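Local coordinates for protein hydrazine synthase alpha subunit (Candidatus Kuenenia stuttgartiensis, PDB 5C2V) that forms part of the hydrazine synthase complex, where it uses heme c to condense hydroxylamine with ammonia into hydrazine, at residues 204-209 against 215-220; 230-235 against 339-344; 430-435 against 578-583; 707-710 against 715-718. All blocks are in the same frame, centred on the assembly; numbering follows the deposited sequence.

Contact 1: 204-209 against 215-220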
loop_
_atom_site.group_PDB
_atom_site.type_symbol
_atom_site.label_atom_id
_atom_site.label_comp_id
_atom_site.label_asym_id
_atom_site.label_seq_id
_atom_site.Cartn_x
_atom_site.Cartn_y
_atom_site.Cartn_z
ATOM N N HIS D 204 27.361 22.137 -35.837
ATOM C CA HIS D 204 28.273 22.662 -34.825
ATOM C C HIS D 204 28.757 21.523 -33.935
ATOM O O HIS D 204 28.020 20.569 -33.690
ATOM C CB HIS D 204 27.586 23.742 -33.984
ATOM C CG HIS D 204 28.526 24.540 -33.130
ATOM N ND1 HIS D 204 29.174 24.007 -32.037
ATOM C CD2 HIS D 204 28.915 25.835 -33.204
ATOM C CE1 HIS D 204 29.928 24.937 -31.479
ATOM N NE2 HIS D 204 29.789 26.056 -32.167
ATOM N N VAL D 205 29.992 21.621 -33.452
ATOM C CA VAL D 205 30.537 20.602 -32.561
ATOM C C VAL D 205 29.749 20.561 -31.257
ATOM O O VAL D 205 29.137 21.553 -30.858
ATOM C CB VAL D 205 32.026 20.845 -32.250
ATOM C CG1 VAL D 205 32.869 20.672 -33.504
ATOM C CG2 VAL D 205 32.229 22.226 -31.643
ATOM N N LEU D 206 29.763 19.404 -30.602
ATOM C CA LEU D 206 29.004 19.203 -29.374
ATOM C C LEU D 206 29.493 20.110 -28.250
ATOM O O LEU D 206 30.693 20.217 -28.001
ATOM C CB LEU D 206 29.085 17.740 -28.935
ATOM C CG LEU D 206 28.239 17.323 -27.729
ATOM C CD1 LEU D 206 26.767 17.606 -27.978
ATOM C CD2 LEU D 206 28.456 15.854 -27.402
ATOM N N SER D 207 28.552 20.772 -27.583
ATOM C CA SER D 207 28.870 21.566 -26.406
ATOM C C SER D 207 28.541 20.753 -25.161
ATOM O O SER D 207 27.556 20.016 -25.131
ATOM C CB SER D 207 28.109 22.890 -26.411
ATOM O OG SER D 207 28.524 23.717 -25.338
ATOM N N GLY D 208 29.377 20.890 -24.140
ATOM C CA GLY D 208 29.376 19.963 -23.025
ATOM C C GLY D 208 30.767 19.981 -22.431
ATOM O O GLY D 208 31.446 21.007 -22.467
ATOM N N ILE D 209 31.178 18.865 -21.842
ATOM C CA ILE D 209 32.566 18.723 -21.422
ATOM C C ILE D 209 33.387 18.092 -22.548
ATOM O O ILE D 209 33.023 17.042 -23.082
ATOM C CB ILE D 209 32.690 17.879 -20.143
ATOM C CG1 ILE D 209 31.804 18.459 -19.039
ATOM C CG2 ILE D 209 34.140 17.811 -19.686
ATOM C CD1 ILE D 209 31.713 17.589 -17.806
ATOM N N ASN D 215 40.060 12.815 -28.037
ATOM C CA ASN D 215 39.256 13.149 -29.214
ATOM C C ASN D 215 37.791 12.745 -29.038
ATOM O O ASN D 215 37.193 12.133 -29.922
ATOM C CB ASN D 215 39.837 12.489 -30.471
ATOM C CG ASN D 215 39.281 13.082 -31.755
ATOM O OD1 ASN D 215 39.074 14.291 -31.857
ATOM N ND2 ASN D 215 39.027 12.226 -32.739
ATOM N N THR D 216 37.220 13.080 -27.883
ATOM C CA THR D 216 35.821 12.757 -27.599
ATOM C C THR D 216 35.114 13.935 -26.938
ATOM O O THR D 216 35.765 14.836 -26.413
ATOM C CB THR D 216 35.692 11.522 -26.686
ATOM O OG1 THR D 216 36.396 11.755 -25.459
ATOM C CG2 THR D 216 36.262 10.285 -27.363
ATOM N N THR D 217 33.784 13.934 -26.964
ATOM C CA THR D 217 33.029 15.001 -26.302
ATOM C C THR D 217 31.787 14.447 -25.605
ATOM O O THR D 217 31.127 13.559 -26.133
ATOM C CB THR D 217 32.606 16.098 -27.303
ATOM O OG1 THR D 217 33.751 16.542 -28.041
ATOM C CG2 THR D 217 31.989 17.287 -26.577
ATOM N N ILE D 218 31.472 14.960 -24.418
ATOM C CA ILE D 218 30.293 14.481 -23.697
ATOM C C ILE D 218 29.276 15.581 -23.394
ATOM O O ILE D 218 29.636 16.734 -23.129
ATOM C CB ILE D 218 30.678 13.796 -22.367
ATOM C CG1 ILE D 218 31.537 14.725 -21.507
ATOM C CG2 ILE D 218 31.407 12.492 -22.631
ATOM C CD1 ILE D 218 31.894 14.145 -20.156
ATOM N N ASP D 219 28.002 15.198 -23.440
ATOM C CA ASP D 219 26.891 16.086 -23.115
ATOM C C ASP D 219 25.903 15.365 -22.199
ATOM O O ASP D 219 25.629 14.181 -22.390
ATOM C CB ASP D 219 26.192 16.562 -24.391
ATOM C CG ASP D 219 24.989 17.440 -24.108
ATOM O OD1 ASP D 219 25.081 18.311 -23.217
ATOM O OD2 ASP D 219 23.949 17.258 -24.776
ATOM N N GLN D 220 25.367 16.076 -21.211
ATOM C CA GLN D 220 24.461 15.463 -20.239
ATOM C C GLN D 220 23.003 15.611 -20.661
ATOM O O GLN D 220 22.458 16.715 -20.666
ATOM C CB GLN D 220 24.671 16.082 -18.857
ATOM C CG GLN D 220 23.820 15.465 -17.761
ATOM C CD GLN D 220 24.046 16.118 -16.414
ATOM O OE1 GLN D 220 24.940 16.950 -16.255
ATOM N NE2 GLN D 220 23.233 15.746 -15.432
#

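Contact 2: 230-235 against 339-344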
loop_
_atom_site.group_PDB
_atom_site.type_symbol
_atom_site.label_atom_id
_atom_site.label_comp_id
_atom_site.label_asym_id
_atom_site.label_seq_id
_atom_site.Cartn_x
_atom_site.Cartn_y
_atom_site.Cartn_z
ATOM N N ASP D 230 21.431 1.980 -16.748
ATOM C CA ASP D 230 21.162 0.882 -17.676
ATOM C C ASP D 230 20.446 1.312 -18.959
ATOM O O ASP D 230 19.310 0.904 -19.203
ATOM C CB ASP D 230 20.346 -0.204 -16.971
ATOM C CG ASP D 230 21.134 -0.908 -15.884
ATOM O OD1 ASP D 230 22.224 -0.413 -15.523
ATOM O OD2 ASP D 230 20.665 -1.952 -15.386
ATOM N N PRO D 231 21.112 2.133 -19.790
ATOM C CA PRO D 231 20.507 2.566 -21.054
ATOM C C PRO D 231 20.527 1.468 -22.116
ATOM O O PRO D 231 21.460 0.668 -22.160
ATOM C CB PRO D 231 21.386 3.745 -21.471
ATOM C CG PRO D 231 22.719 3.424 -20.900
ATOM C CD PRO D 231 22.459 2.704 -19.602
ATOM N N TRP D 232 19.500 1.438 -22.961
ATOM C CA TRP D 232 19.405 0.449 -24.030
ATOM C C TRP D 232 18.657 1.049 -25.220
ATOM O O TRP D 232 18.403 2.254 -25.253
ATOM C CB TRP D 232 18.717 -0.824 -23.530
ATOM C CG TRP D 232 19.019 -2.050 -24.347
ATOM C CD1 TRP D 232 18.124 -2.818 -25.034
ATOM C CD2 TRP D 232 20.307 -2.643 -24.568
ATOM N NE1 TRP D 232 18.772 -3.853 -25.664
ATOM C CE2 TRP D 232 20.113 -3.768 -25.394
ATOM C CE3 TRP D 232 21.604 -2.332 -24.145
ATOM C CZ2 TRP D 232 21.165 -4.583 -25.806
ATOM C CZ3 TRP D 232 22.648 -3.143 -24.556
ATOM C CH2 TRP D 232 22.422 -4.254 -25.378
ATOM N N LEU D 233 18.308 0.218 -26.196
ATOM C CA LEU D 233 17.690 0.707 -27.424
ATOM C C LEU D 233 16.234 0.275 -27.578
ATOM O O LEU D 233 15.890 -0.885 -27.353
ATOM C CB LEU D 233 18.493 0.237 -28.639
ATOM C CG LEU D 233 19.975 0.619 -28.654
ATOM C CD1 LEU D 233 20.676 0.017 -29.863
ATOM C CD2 LEU D 233 20.139 2.131 -28.630
ATOM N N THR D 234 15.384 1.224 -27.963
ATOM C CA THR D 234 13.998 0.928 -28.303
ATOM C C THR D 234 13.908 0.583 -29.787
ATOM O O THR D 234 14.729 1.043 -30.581
ATOM C CB THR D 234 13.064 2.115 -27.989
ATOM O OG1 THR D 234 13.317 3.184 -28.909
ATOM C CG2 THR D 234 13.280 2.607 -26.565
ATOM N N PRO D 235 12.914 -0.235 -30.169
ATOM C CA PRO D 235 12.747 -0.618 -31.576
ATOM C C PRO D 235 12.469 0.571 -32.499
ATOM O O PRO D 235 12.726 0.481 -33.699
ATOM C CB PRO D 235 11.547 -1.571 -31.539
ATOM C CG PRO D 235 11.531 -2.102 -30.144
ATOM C CD PRO D 235 11.979 -0.957 -29.289
ATOM N N SER D 339 21.127 -9.952 -15.581
ATOM C CA SER D 339 21.651 -9.700 -16.924
ATOM C C SER D 339 21.056 -10.581 -18.025
ATOM O O SER D 339 21.768 -11.388 -18.623
ATOM C CB SER D 339 23.171 -9.864 -16.915
ATOM O OG SER D 339 23.762 -9.086 -15.887
ATOM N N PRO D 340 19.749 -10.431 -18.299
ATOM C CA PRO D 340 19.143 -11.194 -19.396
ATOM C C PRO D 340 19.508 -10.613 -20.762
ATOM O O PRO D 340 19.608 -9.393 -20.890
ATOM C CB PRO D 340 17.646 -11.058 -19.123
ATOM C CG PRO D 340 17.521 -9.728 -18.460
ATOM C CD PRO D 340 18.774 -9.543 -17.639
ATOM N N TYR D 341 19.709 -11.466 -21.762
ATOM C CA TYR D 341 20.042 -10.990 -23.101
ATOM C C TYR D 341 19.255 -11.694 -24.206
ATOM O O TYR D 341 19.669 -12.749 -24.688
ATOM C CB TYR D 341 21.538 -11.132 -23.372
ATOM C CG TYR D 341 22.028 -10.136 -24.395
ATOM C CD1 TYR D 341 21.909 -10.393 -25.754
ATOM C CD2 TYR D 341 22.584 -8.927 -24.002
ATOM C CE1 TYR D 341 22.344 -9.480 -26.692
ATOM C CE2 TYR D 341 23.021 -8.007 -24.931
ATOM C CZ TYR D 341 22.898 -8.290 -26.274
ATOM O OH TYR D 341 23.334 -7.375 -27.200
ATOM N N PRO D 342 18.111 -11.117 -24.603
ATOM C CA PRO D 342 17.280 -11.683 -25.673
ATOM C C PRO D 342 18.007 -11.740 -27.017
ATOM O O PRO D 342 18.814 -10.860 -27.322
ATOM C CB PRO D 342 16.087 -10.718 -25.749
ATOM C CG PRO D 342 16.146 -9.901 -24.495
ATOM C CD PRO D 342 17.587 -9.827 -24.123
ATOM N N LEU D 343 17.715 -12.768 -27.809
ATOM C CA LEU D 343 18.285 -12.899 -29.145
ATOM C C LEU D 343 17.196 -12.792 -30.208
ATOM O O LEU D 343 16.043 -13.138 -29.954
ATOM C CB LEU D 343 19.029 -14.231 -29.292
ATOM C CG LEU D 343 20.427 -14.360 -28.683
ATOM C CD1 LEU D 343 21.000 -15.743 -28.962
ATOM C CD2 LEU D 343 21.351 -13.280 -29.221
ATOM N N PRO D 344 17.561 -12.309 -31.408
ATOM C CA PRO D 344 16.663 -12.250 -32.569
ATOM C C PRO D 344 16.139 -13.624 -32.987
ATOM O O PRO D 344 15.183 -13.714 -33.756
ATOM C CB PRO D 344 17.549 -11.649 -33.662
ATOM C CG PRO D 344 18.540 -10.829 -32.920
ATOM C CD PRO D 344 18.829 -11.601 -31.665
#

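Contact 3: 430-435 against 578-583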
loop_
_atom_site.group_PDB
_atom_site.type_symbol
_atom_site.label_atom_id
_atom_site.label_comp_id
_atom_site.label_asym_id
_atom_site.label_seq_id
_atom_site.Cartn_x
_atom_site.Cartn_y
_atom_site.Cartn_z
ATOM N N THR D 430 11.117 26.124 -22.759
ATOM C CA THR D 430 9.713 26.378 -22.436
ATOM C C THR D 430 8.901 25.126 -22.098
ATOM O O THR D 430 9.286 24.001 -22.425
ATOM C CB THR D 430 8.997 27.099 -23.600
ATOM O OG1 THR D 430 9.140 26.332 -24.802
ATOM C CG2 THR D 430 9.577 28.489 -23.818
ATOM N N TRP D 431 7.765 25.324 -21.437
ATOM C CA TRP D 431 6.815 24.227 -21.287
ATOM C C TRP D 431 5.381 24.737 -21.195
ATOM O O TRP D 431 5.130 25.859 -20.745
ATOM C CB TRP D 431 7.159 23.356 -20.071
ATOM C CG TRP D 431 6.970 24.005 -18.734
ATOM C CD1 TRP D 431 7.924 24.626 -17.983
ATOM C CD2 TRP D 431 5.756 24.071 -17.974
ATOM N NE1 TRP D 431 7.378 25.084 -16.808
ATOM C CE2 TRP D 431 6.047 24.758 -16.780
ATOM C CE3 TRP D 431 4.450 23.621 -18.193
ATOM C CZ2 TRP D 431 5.081 25.005 -15.807
ATOM C CZ3 TRP D 431 3.492 23.869 -17.225
ATOM C CH2 TRP D 431 3.812 24.554 -16.048
ATOM N N ILE D 432 4.449 23.902 -21.644
ATOM C CA ILE D 432 3.044 24.266 -21.711
ATOM C C ILE D 432 2.118 23.092 -21.375
ATOM O O ILE D 432 2.297 21.965 -21.858
ATOM C CB ILE D 432 2.688 24.821 -23.113
ATOM C CG1 ILE D 432 1.179 25.025 -23.259
ATOM C CG2 ILE D 432 3.216 23.906 -24.205
ATOM C CD1 ILE D 432 0.771 25.620 -24.588
ATOM N N CYS D 433 1.133 23.376 -20.530
ATOM C CA CYS D 433 0.075 22.432 -20.207
ATOM C C CYS D 433 -1.255 22.978 -20.713
ATOM O O CYS D 433 -1.606 24.128 -20.440
ATOM C CB CYS D 433 0.011 22.177 -18.700
ATOM S SG CYS D 433 -1.212 20.940 -18.205
ATOM N N PHE D 434 -1.986 22.151 -21.451
ATOM C CA PHE D 434 -3.233 22.581 -22.073
ATOM C C PHE D 434 -4.360 22.721 -21.054
ATOM O O PHE D 434 -5.150 23.660 -21.122
ATOM C CB PHE D 434 -3.629 21.603 -23.179
ATOM C CG PHE D 434 -2.579 21.440 -24.241
ATOM C CD1 PHE D 434 -1.930 22.547 -24.767
ATOM C CD2 PHE D 434 -2.228 20.183 -24.703
ATOM C CE1 PHE D 434 -0.959 22.403 -25.740
ATOM C CE2 PHE D 434 -1.255 20.033 -25.675
ATOM C CZ PHE D 434 -0.622 21.144 -26.194
ATOM N N ASP D 435 -4.446 21.778 -20.120
ATOM C CA ASP D 435 -5.396 21.895 -19.019
ATOM C C ASP D 435 -4.746 21.489 -17.698
ATOM O O ASP D 435 -4.355 20.340 -17.525
ATOM C CB ASP D 435 -6.635 21.040 -19.291
ATOM C CG ASP D 435 -7.773 21.344 -18.339
ATOM O OD1 ASP D 435 -7.702 22.371 -17.633
ATOM O OD2 ASP D 435 -8.742 20.557 -18.301
ATOM N N TYR D 578 -1.436 30.570 -27.901
ATOM C CA TYR D 578 -1.250 31.848 -28.578
ATOM C C TYR D 578 -0.340 32.786 -27.792
ATOM O O TYR D 578 0.009 33.866 -28.267
ATOM C CB TYR D 578 -2.607 32.507 -28.832
ATOM C CG TYR D 578 -3.501 31.692 -29.740
ATOM C CD1 TYR D 578 -4.315 30.689 -29.230
ATOM C CD2 TYR D 578 -3.520 31.916 -31.110
ATOM C CE1 TYR D 578 -5.127 29.936 -30.059
ATOM C CE2 TYR D 578 -4.329 31.171 -31.946
ATOM C CZ TYR D 578 -5.131 30.183 -31.415
ATOM O OH TYR D 578 -5.938 29.439 -32.246
ATOM N N ASN D 579 0.041 32.377 -26.587
ATOM C CA ASN D 579 0.993 33.145 -25.791
ATOM C C ASN D 579 2.414 32.601 -25.921
ATOM O O ASN D 579 3.336 33.099 -25.273
ATOM C CB ASN D 579 0.572 33.162 -24.320
ATOM C CG ASN D 579 1.170 34.329 -23.551
ATOM O OD1 ASN D 579 1.646 35.297 -24.144
ATOM N ND2 ASN D 579 1.144 34.244 -22.225
ATOM N N TRP D 580 2.595 31.587 -26.762
ATOM C CA TRP D 580 3.858 30.851 -26.801
ATOM C C TRP D 580 4.905 31.486 -27.725
ATOM O O TRP D 580 5.855 32.107 -27.248
ATOM C CB TRP D 580 3.590 29.409 -27.235
ATOM C CG TRP D 580 4.663 28.434 -26.867
ATOM C CD1 TRP D 580 5.818 28.693 -26.186
ATOM C CD2 TRP D 580 4.667 27.030 -27.145
ATOM N NE1 TRP D 580 6.546 27.536 -26.033
ATOM C CE2 TRP D 580 5.860 26.500 -26.614
ATOM C CE3 TRP D 580 3.780 26.169 -27.797
ATOM C CZ2 TRP D 580 6.188 25.151 -26.715
ATOM C CZ3 TRP D 580 4.106 24.830 -27.898
ATOM C CH2 TRP D 580 5.300 24.333 -27.359
ATOM N N TRP D 581 4.748 31.323 -29.038
ATOM C CA TRP D 581 5.598 32.038 -29.986
ATOM C C TRP D 581 4.751 32.694 -31.078
ATOM O O TRP D 581 4.298 32.018 -32.004
ATOM C CB TRP D 581 6.612 31.052 -30.589
ATOM C CG TRP D 581 7.492 31.585 -31.681
ATOM C CD1 TRP D 581 7.888 32.873 -31.863
ATOM C CD2 TRP D 581 8.091 30.827 -32.744
ATOM N NE1 TRP D 581 8.695 32.969 -32.973
ATOM C CE2 TRP D 581 8.833 31.728 -33.531
ATOM C CE3 TRP D 581 8.072 29.475 -33.102
ATOM C CZ2 TRP D 581 9.549 31.322 -34.658
ATOM C CZ3 TRP D 581 8.779 29.075 -34.224
ATOM C CH2 TRP D 581 9.508 29.995 -34.986
ATOM N N TYR D 582 4.547 34.007 -30.980
ATOM C CA TYR D 582 3.864 34.757 -32.037
ATOM C C TYR D 582 4.753 35.668 -32.899
ATOM O O TYR D 582 4.250 36.342 -33.798
ATOM C CB TYR D 582 2.699 35.574 -31.451
ATOM C CG TYR D 582 2.969 36.315 -30.157
ATOM C CD1 TYR D 582 2.873 35.670 -28.930
ATOM C CD2 TYR D 582 3.269 37.671 -30.161
ATOM C CE1 TYR D 582 3.098 36.346 -27.746
ATOM C CE2 TYR D 582 3.497 38.356 -28.981
ATOM C CZ TYR D 582 3.412 37.688 -27.778
ATOM O OH TYR D 582 3.637 38.365 -26.601
ATOM N N ASP D 583 6.057 35.708 -32.633
ATOM C CA ASP D 583 6.931 36.670 -33.314
ATOM C C ASP D 583 8.062 35.996 -34.096
ATOM O O ASP D 583 8.751 35.124 -33.574
ATOM C CB ASP D 583 7.520 37.652 -32.298
ATOM C CG ASP D 583 7.933 38.969 -32.927
ATOM O OD1 ASP D 583 8.103 39.016 -34.163
ATOM O OD2 ASP D 583 8.088 39.959 -32.181
#

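Contact 4: 707-710 against 715-718. With HEC (heme c), chain B.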
loop_
_atom_site.group_PDB
_atom_site.type_symbol
_atom_site.label_atom_id
_atom_site.label_comp_id
_atom_site.label_asym_id
_atom_site.label_seq_id
_atom_site.Cartn_x
_atom_site.Cartn_y
_atom_site.Cartn_z
ATOM N N TYR D 707 1.048 19.876 12.953
ATOM C CA TYR D 707 0.844 21.196 12.359
ATOM C C TYR D 707 1.299 21.377 10.908
ATOM O O TYR D 707 1.032 22.419 10.311
ATOM C CB TYR D 707 1.546 22.244 13.224
ATOM C CG TYR D 707 1.179 22.147 14.683
ATOM C CD1 TYR D 707 0.024 22.742 15.168
ATOM C CD2 TYR D 707 1.982 21.450 15.576
ATOM C CE1 TYR D 707 -0.319 22.651 16.500
ATOM C CE2 TYR D 707 1.648 21.353 16.910
ATOM C CZ TYR D 707 0.497 21.956 17.367
ATOM O OH TYR D 707 0.158 21.864 18.696
ATOM N N VAL D 708 1.965 20.386 10.325
ATOM C CA VAL D 708 2.579 20.600 9.012
ATOM C C VAL D 708 2.456 19.413 8.060
ATOM O O VAL D 708 2.818 18.287 8.401
ATOM C CB VAL D 708 4.082 20.961 9.155
ATOM C CG1 VAL D 708 4.812 20.787 7.831
ATOM C CG2 VAL D 708 4.250 22.385 9.672
ATOM N N ASN D 709 1.947 19.682 6.862
ATOM C CA ASN D 709 1.946 18.698 5.787
ATOM C C ASN D 709 2.896 19.129 4.674
ATOM O O ASN D 709 2.605 20.061 3.932
ATOM C CB ASN D 709 0.530 18.505 5.235
ATOM C CG ASN D 709 -0.410 17.873 6.245
ATOM O OD1 ASN D 709 -0.770 16.702 6.127
ATOM N ND2 ASN D 709 -0.812 18.647 7.247
ATOM N N PRO D 710 4.049 18.455 4.560
ATOM C CA PRO D 710 5.048 18.812 3.548
ATOM C C PRO D 710 4.512 18.737 2.117
ATOM O O PRO D 710 3.872 17.759 1.728
ATOM C CB PRO D 710 6.155 17.781 3.779
ATOM C CG PRO D 710 6.036 17.449 5.228
ATOM C CD PRO D 710 4.558 17.445 5.501
ATOM N N ASN D 715 -3.269 21.606 3.294
ATOM C CA ASN D 715 -3.652 20.505 4.173
ATOM C C ASN D 715 -3.094 20.648 5.587
ATOM O O ASN D 715 -3.357 19.812 6.451
ATOM C CB ASN D 715 -3.196 19.168 3.582
ATOM C CG ASN D 715 -4.012 18.752 2.377
ATOM O OD1 ASN D 715 -5.155 19.173 2.210
ATOM N ND2 ASN D 715 -3.427 17.911 1.531
ATOM N N SER D 716 -2.326 21.707 5.819
ATOM C CA SER D 716 -1.629 21.883 7.089
ATOM C C SER D 716 -2.479 22.617 8.123
ATOM O O SER D 716 -3.026 23.685 7.846
ATOM C CB SER D 716 -0.313 22.631 6.866
ATOM O OG SER D 716 0.551 21.892 6.019
ATOM N N LEU D 717 -2.573 22.035 9.316
ATOM C CA LEU D 717 -3.355 22.607 10.409
ATOM C C LEU D 717 -2.877 24.013 10.758
ATOM O O LEU D 717 -3.682 24.889 11.082
ATOM C CB LEU D 717 -3.287 21.698 11.643
ATOM C CG LEU D 717 -4.263 21.940 12.800
ATOM C CD1 LEU D 717 -4.568 20.630 13.506
ATOM C CD2 LEU D 717 -3.717 22.953 13.798
ATOM N N LEU D 718 -1.565 24.218 10.694
ATOM C CA LEU D 718 -0.973 25.524 10.958
ATOM C C LEU D 718 -1.548 26.580 10.023
ATOM O O LEU D 718 -1.926 27.669 10.455
ATOM C CB LEU D 718 0.548 25.464 10.808
ATOM C CG LEU D 718 1.296 26.790 10.933
ATOM C CD1 LEU D 718 1.058 27.395 12.303
ATOM C CD2 LEU D 718 2.784 26.598 10.676
HETATM FE FE HEC B . -1.237 30.569 18.866
HETATM C CHA HEC B . -3.261 27.893 19.588
HETATM C CHB HEC B . 0.055 28.880 16.173
HETATM C CHC HEC B . 0.723 33.303 18.058
HETATM C CHD HEC B . -2.305 32.221 21.688
HETATM N NA HEC B . -1.514 28.717 18.058
HETATM C C1A HEC B . -2.460 27.796 18.470
HETATM C C2A HEC B . -2.461 26.705 17.517
HETATM C C3A HEC B . -1.550 26.973 16.576
HETATM C C4A HEC B . -0.933 28.246 16.895
HETATM C CMA HEC B . -1.214 26.083 15.360
HETATM C CAA HEC B . -3.360 25.451 17.577
HETATM C CBA HEC B . -2.678 24.368 18.407
HETATM C CGA HEC B . -3.487 23.099 18.343
HETATM O O1A HEC B . -2.903 22.000 18.533
HETATM O O2A HEC B . -4.716 23.183 18.089
HETATM N NB HEC B . 0.177 30.990 17.423
HETATM C C1B HEC B . 0.468 30.185 16.339
HETATM C C2B HEC B . 1.275 30.958 15.414
HETATM C C3B HEC B . 1.465 32.173 15.941
HETATM C C4B HEC B . 0.771 32.220 17.210
HETATM C CMB HEC B . 1.833 30.443 14.069
HETATM C CAB HEC B . 2.258 33.349 15.325
HETATM C CBB HEC B . 1.481 33.940 14.127
HETATM N NC HEC B . -0.863 32.415 19.708
HETATM C C1C HEC B . -0.015 33.388 19.216
HETATM C C2C HEC B . -0.131 34.561 20.058
HETATM C C3C HEC B . -0.868 34.220 21.124
HETATM C C4C HEC B . -1.409 32.892 20.884
HETATM C CMC HEC B . 0.779 35.803 19.932
HETATM C CAC HEC B . -1.208 35.118 22.338
HETATM C CBC HEC B . -2.061 36.334 21.909
HETATM N ND HEC B . -2.577 30.108 20.415
HETATM C C1D HEC B . -2.874 30.984 21.458
HETATM C C2D HEC B . -3.895 30.384 22.285
HETATM C C3D HEC B . -4.220 29.029 21.641
HETATM C C4D HEC B . -3.341 28.942 20.484
HETATM C CMD HEC B . -4.538 30.990 23.552
HETATM C CAD HEC B . -5.259 28.016 22.193
HETATM C CBD HEC B . -6.073 27.282 21.127
HETATM C CGD HEC B . -6.768 28.234 20.187
HETATM O O1D HEC B . -7.114 27.801 19.058
HETATM O O2D HEC B . -6.977 29.417 20.557
#

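Contact 1: 204-209 against 215-220
L206 turns CG anti to its backbone N (chi1 -175°), as T217 turns its methyl CG2; the two side chains slide past each other in opposite directions, L206 CB lying 3.8 Å from T217 CG2. Beyond this, L206 crosses D219 at about a right angle, its CD1 3.8 Å from D219 CB. I218 takes a different rotamer, with CG1 set between N and the carbonyl carbon (chi1 54°), and lies alongside I209: I218 CG1 is 3.6 Å from I209 CB. The backbones join as an antiparallel hydrogen-bonded pair. I218 N gives a straight 2.9 Å bond to I209 O, whereas the return bond from I209 N to I218 O is bent and weak. This is the base of a beta hairpin, strands 209-211 and 216-220, with a G1 bulge where N215 and T216 face F211; strand 216-220 also pairs antiparallel with strand 186-191, and the hairpin thus continues that sheet. D219 turns its carboxylate to R189 and R549 in salt bridges. Between the segments the side chains meet mainly through carbon atoms, and the hydrogen bonds come from the main chain.

Contact 2: 230-235 against 339-344
At the edge of the W232 indole, and in its plane, sits the hydroxyl of Y341, with W232 CH2 3.7 Å from Y341 OH; K290 makes a cation-pi contact with the same indole. The phenol ring is met obliquely: W232 CH2 comes within 3.8 Å of Y341 CE2, and the two ring planes stand 82° apart with centroids 5.9 Å from each other. Both residues hold CG anti to the backbone N (chi1 -158° for W232), which lets the ring ends meet although the CA atoms of W232 and Y341 are 11.5 Å apart. Strands 228-233 and 336-342 are the first strands of two separate four-stranded blades of the six-bladed beta-propeller, with the blade that starts at 285-291 between them in sequence; its K290 also touches Y341. No hydrogen bond links the two aromatic residues. Y341 OH is instead hydrogen-bonded to K391 NZ, an ammonium neighbour that would be expected to polarise the phenol oxygen, while K290 should draw on the electron density of the indole.

Contact 3: 430-435 against 578-583
This is a buried contact between a sheet and a loop, in the part of the chain around the pentacoordinated heme c of the middle domain, where W580 packs onto the central strand of a three-stranded mixed sheet. Strand 428-433 runs antiparallel to strand 517-522 on one side and parallel to strand 553-556 on the other. The latter strand ends at C556, which is covalently attached to that heme. W431 and I432 belong to the heme pocket; the I432 side chain, about 7 Å from the heme, turns instead to W580, which lies in the second shell. The indole is used in two ways. One face receives I432 CG2, which sits 3.9 Å from the centroid of the six-membered ring and 16° off its normal, a CH-pi contact displaced toward the rim; the two side chains cross at about a right angle. The pyrrole N-H points instead within the ring plane, toward the hydroxyl of T430. V518 and I555 add apolar neighbours from the flanking strands, Y588 meets the indole nearly in parallel, and W85 of the gamma subunit stacks on it, so the loop also belongs to the subunit interface. T430 presents its oxygen from between the backbone N and the carbonyl carbon (chi1 56°), and W580 NE1 donates to T430 OG1 over 3.1 Å, the acceptor only 1° out of the indole plane.

Contact 4: 707-710 against 715-718
Y707 and L718 both reach the heme c with two axial histidines. Y707 OH donates a 3.1 Å hydrogen bond to the propionate oxygen O1A of the heme, and the heme CBA lies at the phenol edge in the ring plane; R721 and R733 are hydrogen-bonded to the same heme. L718 brings CD1 to 3.6 Å from the heme methyl CMB. Beside the phenol, pointing the same way, L717 packs CD2 4.0 Å from Y707 CD1. The first turn of helix 717-722, within the cytochrome c domain, is tied to the preceding loop at this level: L718 N bonds Y707 O over 3.2 Å, the donor tilted 26° from the carbonyl plane. One step further from the heme, S716 occupies the N-cap position but spends its hydroxyl away from the helix. With OG beside its own backbone N (chi1 -62°), it accepts the N-H of N709, S716 OG to N709 N being 2.7 Å, and is also hydrogen-bonded to the carbonyl of A712. N715 OD1 is hydrogen-bonded to S728 OG.

How the contacts relate
The four contacts run in series along the chain and none touches another. Contacts 1 and 2 belong to the beta-rich N-terminal part, use strands that follow each other in sequence, 216-220 in contact 1 and 228-233 in contact 2, are only partly buried and lie away from the cofactors. Contacts 3 and 4 are fully buried: contact 3 lies just behind the wall of one heme pocket, whereas contact 4 lines the other directly. Contacts 1 and 4 join neighbours in sequence and rely on backbone N-H groups, in a hairpin and at a helix start respectively; contacts 2 and 3 bring distant segments together through aromatic side chains. Even there the chemistry parts: the tyrosine hydroxyl of contact 2 looks to an outside lysine, whereas the indole N-H of contact 3 is satisfied across the contact itself.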